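PDB 2CUL: glucose-inhibited division protein A-related protein, probable oxidoreductase, which binds flavin-adenine dinucleotide in a Rossmann-type fold and is probably an oxidoreductase of the GidA family, its reaction and substrate being undefined. Local coordinates for residues R66-A69 with F70-R73; R73-Y76 with L77-L81; E186-E190 with K191-L195. All blocks are in the same frame, centred on the assembly; numbering follows the deposited sequence.

Interaction 1: residues R66-A69 with F70-R73; sequences RVWA and FHAR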
loop_
_atom_site.group_PDB
_atom_site.type_symbol
_atom_site.label_atom_id
_atom_site.label_comp_id
_atom_site.label_asym_id
_atom_site.label_seq_id
_atom_site.Cartn_x
_atom_site.Cartn_y
_atom_site.Cartn_z
ATOM N N ARG A 66 13.610 16.721 -4.729
ATOM C CA ARG A 66 13.565 16.341 -3.317
ATOM C C ARG A 66 12.475 15.307 -3.069
ATOM O O ARG A 66 11.295 15.582 -3.265
ATOM C CB ARG A 66 13.306 17.570 -2.448
ATOM C CG ARG A 66 14.413 18.611 -2.502
ATOM C CD ARG A 66 14.007 19.846 -1.724
ATOM N NE ARG A 66 12.766 20.403 -2.256
ATOM C CZ ARG A 66 12.093 21.410 -1.707
ATOM N NH1 ARG A 66 12.536 21.988 -0.596
ATOM N NH2 ARG A 66 10.965 21.833 -2.265
ATOM N N VAL A 67 12.863 14.118 -2.623
ATOM C CA VAL A 67 11.875 13.074 -2.380
ATOM C C VAL A 67 10.839 13.437 -1.315
ATOM O O VAL A 67 9.677 13.052 -1.435
ATOM C CB VAL A 67 12.550 11.730 -2.022
ATOM C CG1 VAL A 67 13.386 11.255 -3.202
ATOM C CG2 VAL A 67 13.408 11.879 -0.777
ATOM N N TRP A 68 11.231 14.186 -0.286
ATOM C CA TRP A 68 10.252 14.560 0.735
ATOM C C TRP A 68 9.198 15.479 0.130
ATOM O O TRP A 68 8.022 15.387 0.469
ATOM C CB TRP A 68 10.910 15.260 1.930
ATOM C CG TRP A 68 9.903 15.656 3.007
ATOM C CD1 TRP A 68 9.043 16.722 2.983
ATOM C CD2 TRP A 68 9.636 14.959 4.227
ATOM N NE1 TRP A 68 8.257 16.729 4.110
ATOM C CE2 TRP A 68 8.601 15.657 4.892
ATOM C CE3 TRP A 68 10.170 13.810 4.823
ATOM C CZ2 TRP A 68 8.091 15.242 6.126
ATOM C CZ3 TRP A 68 9.664 13.398 6.048
ATOM C CH2 TRP A 68 8.632 14.114 6.688
ATOM N N ALA A 69 9.622 16.365 -0.765
ATOM C CA ALA A 69 8.698 17.287 -1.414
ATOM C C ALA A 69 7.715 16.517 -2.290
ATOM O O ALA A 69 6.543 16.885 -2.394
ATOM C CB ALA A 69 9.470 18.305 -2.250
ATOM N N PHE A 70 8.191 15.446 -2.926
ATOM C CA PHE A 70 7.320 14.625 -3.760
ATOM C C PHE A 70 6.240 14.049 -2.844
ATOM O O PHE A 70 5.054 14.065 -3.170
ATOM C CB PHE A 70 8.110 13.484 -4.413
ATOM C CG PHE A 70 7.270 12.584 -5.279
ATOM C CD1 PHE A 70 7.112 12.849 -6.634
ATOM C CD2 PHE A 70 6.617 11.483 -4.731
ATOM C CE1 PHE A 70 6.316 12.032 -7.437
ATOM C CE2 PHE A 70 5.818 10.657 -5.524
ATOM C CZ PHE A 70 5.666 10.933 -6.877
ATOM N N HIS A 71 6.664 13.541 -1.691
ATOM C CA HIS A 71 5.732 12.991 -0.716
ATOM C C HIS A 71 4.680 14.034 -0.336
ATOM O O HIS A 71 3.487 13.743 -0.314
ATOM C CB HIS A 71 6.482 12.539 0.547
ATOM C CG HIS A 71 5.745 12.825 1.821
ATOM N ND1 HIS A 71 6.076 13.871 2.656
ATOM C CD2 HIS A 71 4.662 12.230 2.377
ATOM C CE1 HIS A 71 5.229 13.908 3.669
ATOM N NE2 HIS A 71 4.362 12.924 3.524
ATOM N N ALA A 72 5.125 15.254 -0.046
ATOM C CA ALA A 72 4.199 16.303 0.359
ATOM C C ALA A 72 3.212 16.689 -0.735
ATOM O O ALA A 72 2.031 16.900 -0.458
ATOM C CB ALA A 72 4.972 17.539 0.831
ATOM N N ARG A 73 3.688 16.794 -1.972
ATOM C CA ARG A 73 2.803 17.153 -3.075
ATOM C C ARG A 73 1.773 16.055 -3.329
ATOM O O ARG A 73 0.599 16.337 -3.576
ATOM C CB ARG A 73 3.610 17.419 -4.355
ATOM C CG ARG A 73 4.433 18.705 -4.323
ATOM C CD ARG A 73 4.898 19.079 -5.725
ATOM N NE ARG A 73 5.617 17.972 -6.347
ATOM C CZ ARG A 73 6.889 17.671 -6.103
ATOM N NH1 ARG A 73 7.602 18.406 -5.259
ATOM N NH2 ARG A 73 7.438 16.612 -6.679
HETATM O O HOH W 1 10.023 16.605 -5.412
#

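Interaction 2: residues R73-Y76 with L77-L81; sequences RAKY and LLEGL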
loop_
_atom_site.group_PDB
_atom_site.type_symbol
_atom_site.label_atom_id
_atom_site.label_comp_id
_atom_site.label_asym_id
_atom_site.label_seq_id
_atom_site.Cartn_x
_atom_site.Cartn_y
_atom_site.Cartn_z
ATOM N N ARG A 73 3.688 16.794 -1.972
ATOM C CA ARG A 73 2.803 17.153 -3.075
ATOM C C ARG A 73 1.773 16.055 -3.329
ATOM O O ARG A 73 0.599 16.337 -3.576
ATOM C CB ARG A 73 3.610 17.419 -4.355
ATOM C CG ARG A 73 4.433 18.705 -4.323
ATOM C CD ARG A 73 4.898 19.079 -5.725
ATOM N NE ARG A 73 5.617 17.972 -6.347
ATOM C CZ ARG A 73 6.889 17.671 -6.103
ATOM N NH1 ARG A 73 7.602 18.406 -5.259
ATOM N NH2 ARG A 73 7.438 16.612 -6.679
ATOM N N ALA A 74 2.210 14.802 -3.259
ATOM C CA ALA A 74 1.310 13.675 -3.477
ATOM C C ALA A 74 0.255 13.635 -2.377
ATOM O O ALA A 74 -0.933 13.437 -2.643
ATOM C CB ALA A 74 2.104 12.369 -3.497
ATOM N N LYS A 75 0.697 13.818 -1.139
ATOM C CA LYS A 75 -0.214 13.810 0.001
ATOM C C LYS A 75 -1.292 14.879 -0.176
ATOM O O LYS A 75 -2.478 14.616 0.021
ATOM C CB LYS A 75 0.570 14.061 1.293
ATOM C CG LYS A 75 -0.271 14.097 2.569
ATOM C CD LYS A 75 0.646 14.104 3.786
ATOM C CE LYS A 75 -0.114 14.313 5.088
ATOM N NZ LYS A 75 -0.622 15.710 5.212
ATOM N N TYR A 76 -0.876 16.082 -0.561
ATOM C CA TYR A 76 -1.813 17.185 -0.750
ATOM C C TYR A 76 -2.835 16.889 -1.845
ATOM O O TYR A 76 -4.013 17.244 -1.724
ATOM C CB TYR A 76 -1.049 18.470 -1.077
ATOM C CG TYR A 76 -1.913 19.706 -1.028
ATOM C CD1 TYR A 76 -2.455 20.149 0.180
ATOM C CD2 TYR A 76 -2.208 20.421 -2.185
ATOM C CE1 TYR A 76 -3.270 21.276 0.232
ATOM C CE2 TYR A 76 -3.024 21.550 -2.144
ATOM C CZ TYR A 76 -3.550 21.972 -0.934
ATOM O OH TYR A 76 -4.357 23.088 -0.887
ATOM N N LEU A 77 -2.388 16.240 -2.915
ATOM C CA LEU A 77 -3.287 15.887 -4.006
ATOM C C LEU A 77 -4.370 14.923 -3.509
ATOM O O LEU A 77 -5.546 15.067 -3.850
ATOM C CB LEU A 77 -2.501 15.258 -5.161
ATOM C CG LEU A 77 -1.709 16.235 -6.036
ATOM C CD1 LEU A 77 -0.751 15.481 -6.941
ATOM C CD2 LEU A 77 -2.680 17.070 -6.856
ATOM N N LEU A 78 -3.973 13.945 -2.700
ATOM C CA LEU A 78 -4.924 12.975 -2.152
ATOM C C LEU A 78 -5.935 13.655 -1.237
ATOM O O LEU A 78 -7.113 13.294 -1.217
ATOM C CB LEU A 78 -4.191 11.896 -1.353
ATOM C CG LEU A 78 -3.364 10.888 -2.151
ATOM C CD1 LEU A 78 -2.450 10.114 -1.218
ATOM C CD2 LEU A 78 -4.305 9.947 -2.891
ATOM N N GLU A 79 -5.469 14.640 -0.481
ATOM C CA GLU A 79 -6.335 15.347 0.450
ATOM C C GLU A 79 -7.382 16.209 -0.250
ATOM O O GLU A 79 -8.329 16.678 0.382
ATOM C CB GLU A 79 -5.477 16.185 1.405
ATOM C CG GLU A 79 -4.505 15.324 2.201
ATOM C CD GLU A 79 -3.493 16.121 2.998
ATOM O OE1 GLU A 79 -3.115 17.227 2.553
ATOM O OE2 GLU A 79 -3.058 15.627 4.061
ATOM N N GLY A 80 -7.223 16.394 -1.557
ATOM C CA GLY A 80 -8.167 17.200 -2.311
ATOM C C GLY A 80 -9.313 16.412 -2.924
ATOM O O GLY A 80 -10.222 16.994 -3.519
ATOM N N LEU A 81 -9.273 15.090 -2.778
ATOM C CA LEU A 81 -10.312 14.219 -3.321
ATOM C C LEU A 81 -11.453 14.064 -2.314
ATOM O O LEU A 81 -11.291 13.443 -1.267
ATOM C CB LEU A 81 -9.716 12.850 -3.658
ATOM C CG LEU A 81 -8.493 12.887 -4.578
ATOM C CD1 LEU A 81 -7.937 11.486 -4.765
ATOM C CD2 LEU A 81 -8.880 13.497 -5.917
HETATM O O HOH W 2 -0.820 18.109 3.335
#

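Interaction 3: residues E186-E190 with K191-L195; sequences EEWEE and KTFRL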
loop_
_atom_site.group_PDB
_atom_site.type_symbol
_atom_site.label_atom_id
_atom_site.label_comp_id
_atom_site.label_asym_id
_atom_site.label_seq_id
_atom_site.Cartn_x
_atom_site.Cartn_y
_atom_site.Cartn_z
ATOM N N GLU A 186 0.761 -18.009 -5.330
ATOM C CA GLU A 186 -0.419 -18.873 -5.295
ATOM C C GLU A 186 -1.560 -18.289 -4.464
ATOM O O GLU A 186 -2.707 -18.695 -4.614
ATOM C CB GLU A 186 -0.038 -20.260 -4.759
ATOM C CG GLU A 186 -1.200 -21.235 -4.564
ATOM C CD GLU A 186 -2.019 -21.463 -5.825
ATOM O OE1 GLU A 186 -1.424 -21.631 -6.909
ATOM O OE2 GLU A 186 -3.264 -21.491 -5.725
ATOM N N GLU A 187 -1.244 -17.332 -3.596
ATOM C CA GLU A 187 -2.259 -16.703 -2.755
ATOM C C GLU A 187 -3.041 -15.645 -3.517
ATOM O O GLU A 187 -4.170 -15.313 -3.163
ATOM C CB GLU A 187 -1.602 -15.996 -1.565
ATOM C CG GLU A 187 -0.774 -16.872 -0.657
ATOM C CD GLU A 187 -1.610 -17.588 0.374
ATOM O OE1 GLU A 187 -2.859 -17.520 0.298
ATOM O OE2 GLU A 187 -1.014 -18.225 1.259
ATOM N N TRP A 188 -2.433 -15.131 -4.575
ATOM C CA TRP A 188 -2.999 -14.026 -5.333
ATOM C C TRP A 188 -3.533 -14.333 -6.731
ATOM O O TRP A 188 -2.896 -15.037 -7.507
ATOM C CB TRP A 188 -1.910 -12.957 -5.409
ATOM C CG TRP A 188 -2.309 -11.617 -5.906
ATOM C CD1 TRP A 188 -3.149 -10.727 -5.300
ATOM C CD2 TRP A 188 -1.788 -10.956 -7.061
ATOM N NE1 TRP A 188 -3.173 -9.546 -6.002
ATOM C CE2 TRP A 188 -2.346 -9.660 -7.089
ATOM C CE3 TRP A 188 -0.895 -11.332 -8.073
ATOM C CZ2 TRP A 188 -2.042 -8.734 -8.093
ATOM C CZ3 TRP A 188 -0.590 -10.410 -9.074
ATOM C CH2 TRP A 188 -1.164 -9.126 -9.072
ATOM N N GLU A 189 -4.714 -13.799 -7.037
ATOM C CA GLU A 189 -5.326 -13.961 -8.354
ATOM C C GLU A 189 -5.050 -12.660 -9.109
ATOM O O GLU A 189 -5.708 -11.647 -8.882
ATOM C CB GLU A 189 -6.833 -14.197 -8.214
ATOM C CG GLU A 189 -7.570 -14.393 -9.530
ATOM C CD GLU A 189 -8.979 -14.935 -9.337
ATOM O OE1 GLU A 189 -9.760 -14.334 -8.566
ATOM O OE2 GLU A 189 -9.307 -15.967 -9.962
ATOM N N GLU A 190 -4.065 -12.699 -10.000
ATOM C CA GLU A 190 -3.648 -11.526 -10.766
ATOM C C GLU A 190 -4.750 -10.728 -11.464
ATOM O O GLU A 190 -4.718 -9.499 -11.470
ATOM C CB GLU A 190 -2.593 -11.938 -11.796
ATOM C CG GLU A 190 -1.900 -10.774 -12.479
ATOM C CD GLU A 190 -0.872 -11.229 -13.498
ATOM O OE1 GLU A 190 0.022 -12.020 -13.129
ATOM O OE2 GLU A 190 -0.955 -10.794 -14.665
ATOM N N LYS A 191 -5.724 -11.417 -12.044
ATOM C CA LYS A 191 -6.802 -10.739 -12.762
ATOM C C LYS A 191 -7.764 -9.946 -11.880
ATOM O O LYS A 191 -8.313 -8.932 -12.312
ATOM C CB LYS A 191 -7.613 -11.753 -13.573
ATOM C CG LYS A 191 -6.812 -12.532 -14.604
ATOM C CD LYS A 191 -7.685 -13.567 -15.303
ATOM C CE LYS A 191 -8.248 -14.579 -14.313
ATOM N NZ LYS A 191 -9.147 -15.572 -14.966
ATOM N N THR A 192 -7.959 -10.405 -10.647
ATOM C CA THR A 192 -8.890 -9.767 -9.720
ATOM C C THR A 192 -8.247 -9.135 -8.492
ATOM O O THR A 192 -8.919 -8.442 -7.730
ATOM C CB THR A 192 -9.909 -10.787 -9.209
ATOM O OG1 THR A 192 -9.218 -11.825 -8.500
ATOM C CG2 THR A 192 -10.676 -11.405 -10.371
ATOM N N PHE A 193 -6.960 -9.403 -8.292
ATOM C CA PHE A 193 -6.217 -8.883 -7.142
ATOM C C PHE A 193 -6.640 -9.566 -5.848
ATOM O O PHE A 193 -6.223 -9.172 -4.765
ATOM C CB PHE A 193 -6.424 -7.372 -7.008
ATOM C CG PHE A 193 -5.802 -6.575 -8.117
ATOM C CD1 PHE A 193 -4.484 -6.144 -8.026
ATOM C CD2 PHE A 193 -6.532 -6.273 -9.263
ATOM C CE1 PHE A 193 -3.896 -5.420 -9.064
ATOM C CE2 PHE A 193 -5.953 -5.550 -10.305
ATOM C CZ PHE A 193 -4.634 -5.124 -10.205
ATOM N N ARG A 194 -7.459 -10.604 -5.964
ATOM C CA ARG A 194 -7.946 -11.314 -4.792
ATOM C C ARG A 194 -6.921 -12.200 -4.091
ATOM O O ARG A 194 -6.124 -12.884 -4.734
ATOM C CB ARG A 194 -9.143 -12.193 -5.173
ATOM C CG ARG A 194 -10.424 -11.434 -5.476
ATOM C CD ARG A 194 -11.245 -11.217 -4.214
ATOM N NE ARG A 194 -11.784 -12.475 -3.699
ATOM C CZ ARG A 194 -11.403 -13.056 -2.564
ATOM N NH1 ARG A 194 -11.956 -14.204 -2.193
ATOM N NH2 ARG A 194 -10.487 -12.489 -1.790
ATOM N N LEU A 195 -6.941 -12.152 -2.762
ATOM C CA LEU A 195 -6.115 -13.029 -1.944
ATOM C C LEU A 195 -7.197 -14.053 -1.604
ATOM O O LEU A 195 -7.923 -13.926 -0.613
ATOM C CB LEU A 195 -5.601 -12.309 -0.692
ATOM C CG LEU A 195 -4.417 -11.362 -0.926
ATOM C CD1 LEU A 195 -4.022 -10.712 0.398
ATOM C CD2 LEU A 195 -3.231 -12.133 -1.505
#

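Interaction 1: residues R66-A69 with F70-R73
F70 N, H71 N, A72 N and R73 N donate in turn to R66 O, V67 O, W68 O and A69 O, the i to i+4 ladder that opens the alpha-helix 67-79, with R66 at its N-cap position. On this scaffold two side-chain pairs form. The first joins W68 and H71, which run side by side in an edge-to-face aromatic pair: the imidazole turns its edge to the indole face, the five-membered rings 4.9 Å apart between centroids and their planes at 72°. H71 ND1 stands over the indole, 3.8 Å from W68 CE2, and also makes a weak hydrogen bond of 3.3 Å to W68 O. W68 O takes its main bond from A72 N and a second, weak one from the imidazole. At its far end H71 NE2 is bonded to L36 O; this bond, with the weak one from ND1, helps to fix the rotation of the imidazole and ties the helix to a neighbouring loop. If a leucine stood here, L36 O would probably lose its donor and the indole face of W68 its polar edge partner.

F70 turns from the helix into the protein and rests on L56 and A59 of helix 55-59. R73 folds back along the surface instead, its chain bent at chi3 (-55°), bringing the guanidinium over A69. A69 O lies above one face of the group, 3.4 Å from R73 NH1, while A69 CB touches the same nitrogen at 3.5 Å. R73 NE is held by A59 O, and R66 NH2 forms a salt bridge with D64. One water links the two arginines: it lies 2.7 Å from R66 O and, in the guanidinium plane, accepts from R73 NH2 at 2.9 Å.

Interaction 2: residues R73-Y76 with L77-L81
K75 and E79, one helical turn apart, form an i to i+4 salt bridge on the last turns of the alpha-helix 67-79. Beneath it run the backbone hydrogen bonds of the helix: L77 N donates to R73 O at 3.1 Å, and L78 N and E79 N reach A74 O and K75 O in the same way. The ladder then tightens, since G80 N and L81 N turn back only three residues, to L77 O and L78 O.

Among the charged groups, K75 NZ lies 2.7 Å from E79 OE2, which it meets on the syn side and 25° out of the carboxylate plane. The lysine runs straight until chi4 (-71°), where the last bond bends and carries the ammonium to the glutamate. The carboxylate's other oxygen is reached through a water, which accepts from K75 NZ at 3.1 Å and donates to E79 OE1 at 2.6 Å. Both oxygens are therefore linked to the one ammonium, directly and by way of solvent, which should restrain the rotation of the carboxylate.

The leucines pack against other helices. L77 lies on L55 and R58 of helix 55-59, its side chain over the R73 carbonyl with L77 CG 3.4 Å from R73 O. L78 is buried, where it meets L55 and also A16 of helix 13-24, the helix that carries part of the probable Rossmann-type dinucleotide-binding motif; the side chain of L78 is about 9 Å from the bound FAD.

The remaining contact is between an aromatic ring and a carboxylate. Y76 and E79 cross at about a right angle, their planes 75° apart, and Y76 CD1 comes within 3.8 Å of E79 OE1.

Interaction 3: residues E186-E190 with K191-L195
W188 and F193 form an offset edge-to-face pair, the edge of the indole's six-membered ring directed at the phenyl face, with centroids 5.7 Å apart and planes at 73°. Their closest atoms are W188 CZ2 and F193 CD1, at 3.6 Å. E190 adds to both rings: its CA sits over one face of the indole and its O over one face of the phenyl. Further along the indole, W188 CD1 touches L195 CD2 at 4.0 Å, while W188 NE1 is anchored by A203 O.

The polar contacts centre on E189. Its backbone O accepts twice, from F193 N at 2.6 Å, nearly along the C=O axis but in a short bond bent at the hydrogen, and from T192 N at 3.1 Å from above the carbonyl plane. Its side chain, extended beyond CG, places OE1 2.6 Å from T192 OG1, whose hydroxyl donates on the anti side of the carboxylate. E189 N in turn donates to R194 O at 2.9 Å. L195 CA adds a C-H...O contact to E187 O.

F193 rests on R222 and L223 of helix 213-230, and its backbone bonds to A203 of strand 201-203. With phi of 72°, F193 takes a left-handed conformation and shares E189 as facing residue with R194: a G1 beta bulge at the turn of a short antiparallel hairpin.

Along the chain interaction 1 comes first, on the opening turns of helix 67-79, and interaction 2 continues it to the helix end; they share R73, and their centres lie about 11 Å apart. Neither encloses a loop between its segments, and none of the contacts nests with or crosses another. Interactions 1 and 2 together run the length of one helix that leans on helix 55-59, and in interaction 2 also on helix 13-24. Interaction 3 follows much later, closing the tight turn 190-192 where the hairpin 188-195 turns back beside strand 201-203 and helix 213-230. It lies on the other side of the chain's centre, with nearest atoms about 17 Å from interaction 2 and about 19 Å from interaction 1.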